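Long-range contact in F-actin-capping protein subunit alpha (Dictyostelium discoideum, PDB 4AKR), which binds the fast-growing barbed ends of actin filaments without needing calcium and blocks subunit exchange there, without severing the filaments: residues 74-87 with 92-106. Sequence-based numbering, arbitrary orientation.
Sequences ISNNEYLDPKNKQV and HIKQEVTGERSASGE
Val87 and Arg101 form an antiparallel hydrogen-bonded pair, Val87 N donating to Arg101 O at 2.8 Å and Arg101 N to Val87 O. Their side chains share one face of the sheet. Because Arg101 CG lies between its backbone N and carbonyl carbon (chi1 71°) and the chain then extends to NE, the guanidinium reaches over the beta-branched valine: Val87 CG2 lies against one flat face, offset toward its rim, 3.7 Å from Arg101 NH1, while the in-plane N-H groups remain available to polar partners. NH2 donates to a water that in turn donates to Glu78 OE2, bridging opposite charges too far apart for a salt bridge; NH1 gives a weak hydrogen bond to Ser102 O and a long ion pair to Glu106 OE1 (3.9 Å). Glu106, bent at chi2 (70°), suits both surroundings: its methylenes pack on Leu80 CD1 and Ile74 CD1, while Ser104 N donates a hydrogen bond to OE1. His92, well buried, meets Tyr79 edge against edge, planes 79° apart, with Asn76 O also at the imidazole edge and Tyr90 packed edge-to-face; Tyr79 OH is hydrogen-bonded to Glu73. Ala103 N bonds to Lys85 O, in the G1 bulge, carrying the pairing one residue beyond strand 96-102. This is an antiparallel beta meander, in which hairpin 86-102 adds the outermost strand, within this chain, of a four-stranded sheet.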
loop_
_atom_site.group_PDB
_atom_site.type_symbol
_atom_site.label_atom_id
_atom_site.label_comp_id
_atom_site.label_asym_id
_atom_site.label_seq_id
_atom_site.Cartn_x
_atom_site.Cartn_y
_atom_site.Cartn_z
ATOM N N ILE A 74 20.030 21.873 -9.806
ATOM C CA ILE A 74 21.176 22.778 -9.818
ATOM C C ILE A 74 21.132 23.600 -8.539
ATOM O O ILE A 74 22.152 23.869 -7.906
ATOM C CB ILE A 74 21.117 23.745 -11.018
ATOM C CG1 ILE A 74 21.054 22.957 -12.327
ATOM C CG2 ILE A 74 22.335 24.648 -11.008
ATOM C CD1 ILE A 74 20.820 23.818 -13.555
ATOM N N SER A 75 19.917 23.993 -8.181
ATOM C CA SER A 75 19.633 24.777 -6.989
ATOM C C SER A 75 18.390 24.149 -6.370
ATOM O O SER A 75 17.803 23.230 -6.948
ATOM C CB SER A 75 19.348 26.225 -7.381
ATOM O OG SER A 75 18.608 26.900 -6.382
ATOM N N ASN A 76 17.983 24.644 -5.208
ATOM C CA ASN A 76 16.809 24.114 -4.525
ATOM C C ASN A 76 15.538 24.245 -5.374
ATOM O O ASN A 76 14.552 23.532 -5.157
ATOM C CB ASN A 76 16.625 24.841 -3.192
ATOM C CG ASN A 76 15.812 24.040 -2.196
ATOM O OD1 ASN A 76 14.601 23.857 -2.358
ATOM N ND2 ASN A 76 16.479 23.550 -1.155
ATOM N N ASN A 77 15.562 25.153 -6.344
ATOM C CA ASN A 77 14.407 25.360 -7.206
ATOM C C ASN A 77 14.768 25.442 -8.682
ATOM O O ASN A 77 13.991 25.953 -9.491
ATOM C CB ASN A 77 13.675 26.635 -6.792
ATOM C CG ASN A 77 13.287 26.620 -5.338
ATOM O OD1 ASN A 77 14.149 26.671 -4.456
ATOM N ND2 ASN A 77 11.986 26.527 -5.069
ATOM N N GLU A 78 15.940 24.940 -9.039
ATOM C CA GLU A 78 16.355 24.984 -10.430
ATOM C C GLU A 78 16.745 23.607 -10.926
ATOM O O GLU A 78 17.548 22.909 -10.308
ATOM C CB GLU A 78 17.510 25.965 -10.611
ATOM C CG GLU A 78 17.129 27.408 -10.332
ATOM C CD GLU A 78 18.320 28.339 -10.443
ATOM O OE1 GLU A 78 19.357 28.053 -9.806
ATOM O OE2 GLU A 78 18.224 29.353 -11.165
ATOM N N TYR A 79 16.170 23.230 -12.059
ATOM C CA TYR A 79 16.411 21.925 -12.643
ATOM C C TYR A 79 16.850 22.034 -14.094
ATOM O O TYR A 79 16.264 22.777 -14.885
ATOM C CB TYR A 79 15.144 21.081 -12.486
ATOM C CG TYR A 79 14.831 20.850 -11.022
ATOM C CD1 TYR A 79 14.135 21.809 -10.273
ATOM C CD2 TYR A 79 15.364 19.752 -10.347
ATOM C CE1 TYR A 79 13.996 21.686 -8.882
ATOM C CE2 TYR A 79 15.229 19.615 -8.963
ATOM C CZ TYR A 79 14.553 20.586 -8.238
ATOM O OH TYR A 79 14.490 20.471 -6.869
ATOM N N LEU A 80 17.907 21.295 -14.413
ATOM C CA LEU A 80 18.493 21.272 -15.740
ATOM C C LEU A 80 17.761 20.313 -16.667
ATOM O O LEU A 80 17.369 19.211 -16.274
ATOM C CB LEU A 80 19.967 20.863 -15.643
ATOM C CG LEU A 80 20.788 20.858 -16.938
ATOM C CD1 LEU A 80 20.948 22.285 -17.455
ATOM C CD2 LEU A 80 22.157 20.253 -16.677
ATOM N N ASP A 81 17.572 20.752 -17.903
ATOM C CA ASP A 81 16.915 19.959 -18.929
ATOM C C ASP A 81 17.850 20.019 -20.133
ATOM O O ASP A 81 17.676 20.842 -21.027
ATOM C CB ASP A 81 15.544 20.561 -19.255
ATOM C CG ASP A 81 14.872 19.886 -20.428
ATOM O OD1 ASP A 81 15.192 18.710 -20.708
ATOM O OD2 ASP A 81 14.013 20.524 -21.068
ATOM N N PRO A 82 18.869 19.144 -20.154
ATOM C CA PRO A 82 19.879 19.051 -21.211
ATOM C C PRO A 82 19.329 18.924 -22.621
ATOM O O PRO A 82 19.845 19.539 -23.557
ATOM C CB PRO A 82 20.699 17.825 -20.802
ATOM C CG PRO A 82 20.569 17.808 -19.319
ATOM C CD PRO A 82 19.106 18.114 -19.127
ATOM N N LYS A 83 18.281 18.122 -22.769
ATOM C CA LYS A 83 17.683 17.903 -24.069
ATOM C C LYS A 83 17.320 19.211 -24.762
ATOM O O LYS A 83 17.570 19.372 -25.948
ATOM C CB LYS A 83 16.439 17.023 -23.936
ATOM C CG LYS A 83 15.799 16.667 -25.270
ATOM C CD LYS A 83 14.582 15.785 -25.087
ATOM C CE LYS A 83 14.968 14.439 -24.513
ATOM N NZ LYS A 83 13.754 13.609 -24.222
ATOM N N ASN A 84 16.738 20.143 -24.017
ATOM C CA ASN A 84 16.326 21.420 -24.574
ATOM C C ASN A 84 17.239 22.562 -24.136
ATOM O O ASN A 84 16.863 23.735 -24.217
ATOM C CB ASN A 84 14.883 21.714 -24.171
ATOM C CG ASN A 84 13.935 20.599 -24.556
ATOM O OD1 ASN A 84 13.344 19.944 -23.695
ATOM N ND2 ASN A 84 13.789 20.366 -25.852
ATOM N N LYS A 85 18.441 22.212 -23.687
ATOM C CA LYS A 85 19.420 23.196 -23.246
ATOM C C LYS A 85 18.789 24.316 -22.437
ATOM O O LYS A 85 18.908 25.492 -22.792
ATOM C CB LYS A 85 20.143 23.798 -24.450
ATOM C CG LYS A 85 20.997 22.807 -25.230
ATOM C CD LYS A 85 21.908 23.531 -26.204
ATOM C CE LYS A 85 21.174 23.987 -27.443
ATOM N NZ LYS A 85 20.993 22.835 -28.371
ATOM N N GLN A 86 18.116 23.961 -21.348
ATOM C CA GLN A 86 17.478 24.969 -20.521
ATOM C C GLN A 86 17.511 24.659 -19.033
ATOM O O GLN A 86 17.797 23.539 -18.610
ATOM C CB GLN A 86 16.024 25.184 -20.969
ATOM C CG GLN A 86 15.114 23.975 -20.829
ATOM C CD GLN A 86 13.699 24.253 -21.326
ATOM O OE1 GLN A 86 12.842 23.369 -21.335
ATOM N NE2 GLN A 86 13.452 25.487 -21.740
ATOM N N VAL A 87 17.222 25.684 -18.246
ATOM C CA VAL A 87 17.189 25.583 -16.798
ATOM C C VAL A 87 15.772 25.939 -16.403
ATOM O O VAL A 87 15.264 27.017 -16.746
ATOM C CB VAL A 87 18.159 26.570 -16.135
ATOM C CG1 VAL A 87 17.906 26.613 -14.639
ATOM C CG2 VAL A 87 19.588 26.142 -16.410
ATOM N N HIS A 92 8.186 24.176 -5.671
ATOM C CA HIS A 92 7.833 22.896 -5.060
ATOM C C HIS A 92 6.539 22.848 -4.265
ATOM O O HIS A 92 5.915 21.796 -4.154
ATOM C CB HIS A 92 8.973 22.403 -4.164
ATOM C CG HIS A 92 10.129 21.835 -4.922
ATOM N ND1 HIS A 92 11.323 22.504 -5.072
ATOM C CD2 HIS A 92 10.268 20.662 -5.582
ATOM C CE1 HIS A 92 12.151 21.765 -5.789
ATOM N NE2 HIS A 92 11.535 20.643 -6.111
ATOM N N ILE A 93 6.131 23.971 -3.700
ATOM C CA ILE A 93 4.912 23.975 -2.915
ATOM C C ILE A 93 3.661 24.047 -3.778
ATOM O O ILE A 93 2.664 23.388 -3.489
ATOM C CB ILE A 93 4.919 25.134 -1.903
ATOM C CG1 ILE A 93 6.039 24.897 -0.885
ATOM C CG2 ILE A 93 3.573 25.231 -1.211
ATOM C CD1 ILE A 93 6.186 25.973 0.149
ATOM N N LYS A 94 3.716 24.838 -4.841
ATOM C CA LYS A 94 2.574 24.984 -5.731
ATOM C C LYS A 94 2.654 23.923 -6.813
ATOM O O LYS A 94 1.694 23.705 -7.546
ATOM C CB LYS A 94 2.588 26.356 -6.397
ATOM C CG LYS A 94 3.074 27.487 -5.513
ATOM C CD LYS A 94 3.282 28.742 -6.346
ATOM C CE LYS A 94 2.021 29.563 -6.434
ATOM N NZ LYS A 94 1.765 30.224 -5.122
ATOM N N GLN A 95 3.817 23.285 -6.911
ATOM C CA GLN A 95 4.067 22.244 -7.906
ATOM C C GLN A 95 3.930 22.778 -9.330
ATOM O O GLN A 95 3.311 22.151 -10.188
ATOM C CB GLN A 95 3.124 21.063 -7.668
ATOM C CG GLN A 95 3.535 20.228 -6.459
ATOM C CD GLN A 95 2.410 19.378 -5.894
ATOM O OE1 GLN A 95 1.542 19.874 -5.163
ATOM N NE2 GLN A 95 2.417 18.090 -6.229
ATOM N N GLU A 96 4.523 23.940 -9.581
ATOM C CA GLU A 96 4.452 24.542 -10.903
ATOM C C GLU A 96 5.742 25.253 -11.301
ATOM O O GLU A 96 6.474 25.773 -10.456
ATOM C CB GLU A 96 3.273 25.519 -10.967
ATOM C CG GLU A 96 3.436 26.761 -10.107
ATOM C CD GLU A 96 2.145 27.558 -9.969
ATOM O OE1 GLU A 96 1.074 27.039 -10.360
ATOM O OE2 GLU A 96 2.199 28.698 -9.458
ATOM N N VAL A 97 6.014 25.252 -12.601
ATOM C CA VAL A 97 7.200 25.895 -13.161
ATOM C C VAL A 97 7.012 27.402 -13.133
ATOM O O VAL A 97 5.982 27.909 -13.565
ATOM C CB VAL A 97 7.430 25.446 -14.621
ATOM C CG1 VAL A 97 8.514 26.296 -15.268
ATOM C CG2 VAL A 97 7.818 23.973 -14.653
ATOM N N THR A 98 8.013 28.115 -12.632
ATOM C CA THR A 98 7.938 29.569 -12.537
ATOM C C THR A 98 8.976 30.275 -13.396
ATOM O O THR A 98 9.002 31.508 -13.458
ATOM C CB THR A 98 8.150 30.037 -11.096
ATOM O OG1 THR A 98 9.500 29.751 -10.698
ATOM C CG2 THR A 98 7.174 29.330 -10.163
ATOM N N GLY A 99 9.840 29.497 -14.037
ATOM C CA GLY A 99 10.870 30.079 -14.875
ATOM C C GLY A 99 11.400 29.132 -15.934
ATOM O O GLY A 99 11.360 27.911 -15.778
ATOM N N GLU A 100 11.886 29.709 -17.026
ATOM C CA GLU A 100 12.441 28.941 -18.129
ATOM C C GLU A 100 13.504 29.797 -18.814
ATOM O O GLU A 100 13.216 30.896 -19.285
ATOM C CB GLU A 100 11.339 28.562 -19.129
ATOM C CG GLU A 100 10.461 27.379 -18.715
ATOM C CD GLU A 100 9.251 27.190 -19.634
ATOM O OE1 GLU A 100 9.397 27.284 -20.870
ATOM O OE2 GLU A 100 8.144 26.936 -19.119
ATOM N N ARG A 101 14.735 29.303 -18.848
ATOM C CA ARG A 101 15.821 30.027 -19.492
ATOM C C ARG A 101 16.791 29.064 -20.158
ATOM O O ARG A 101 16.768 27.863 -19.900
ATOM C CB ARG A 101 16.578 30.891 -18.479
ATOM C CG ARG A 101 17.426 30.125 -17.474
ATOM C CD ARG A 101 18.297 31.106 -16.705
ATOM N NE ARG A 101 19.063 30.510 -15.615
ATOM C CZ ARG A 101 20.195 29.828 -15.761
ATOM N NH1 ARG A 101 20.712 29.634 -16.964
ATOM N NH2 ARG A 101 20.828 29.364 -14.689
ATOM N N SER A 102 17.638 29.607 -21.021
ATOM C CA SER A 102 18.633 28.821 -21.722
ATOM C C SER A 102 19.775 28.504 -20.772
ATOM O O SER A 102 20.127 29.323 -19.916
ATOM C CB SER A 102 19.189 29.613 -22.900
ATOM O OG SER A 102 18.162 30.023 -23.770
ATOM N N ALA A 103 20.355 27.320 -20.916
ATOM C CA ALA A 103 21.486 26.953 -20.071
ATOM C C ALA A 103 22.654 27.849 -20.496
ATOM O O ALA A 103 22.743 28.257 -21.651
ATOM C CB ALA A 103 21.842 25.485 -20.268
ATOM N N SER A 104 23.546 28.158 -19.568
ATOM C CA SER A 104 24.669 29.008 -19.895
ATOM C C SER A 104 25.977 28.476 -19.330
ATOM O O SER A 104 26.853 29.249 -18.938
ATOM C CB SER A 104 24.399 30.427 -19.385
ATOM O OG SER A 104 24.023 30.430 -18.017
ATOM N N GLY A 105 26.107 27.152 -19.293
ATOM C CA GLY A 105 27.319 26.539 -18.779
ATOM C C GLY A 105 27.085 25.320 -17.901
ATOM O O GLY A 105 28.029 24.583 -17.603
ATOM N N GLU A 106 25.834 25.102 -17.490
ATOM C CA GLU A 106 25.479 23.964 -16.636
ATOM C C GLU A 106 25.753 22.624 -17.306
ATOM O O GLU A 106 26.016 21.625 -16.641
ATOM C CB GLU A 106 24.001 24.009 -16.254
ATOM C CG GLU A 106 23.589 25.205 -15.412
ATOM C CD GLU A 106 23.623 26.508 -16.180
ATOM O OE1 GLU A 106 23.095 26.552 -17.305
ATOM O OE2 GLU A 106 24.165 27.494 -15.649
HETATM O O HOH W 1 20.654 30.415 -12.055
#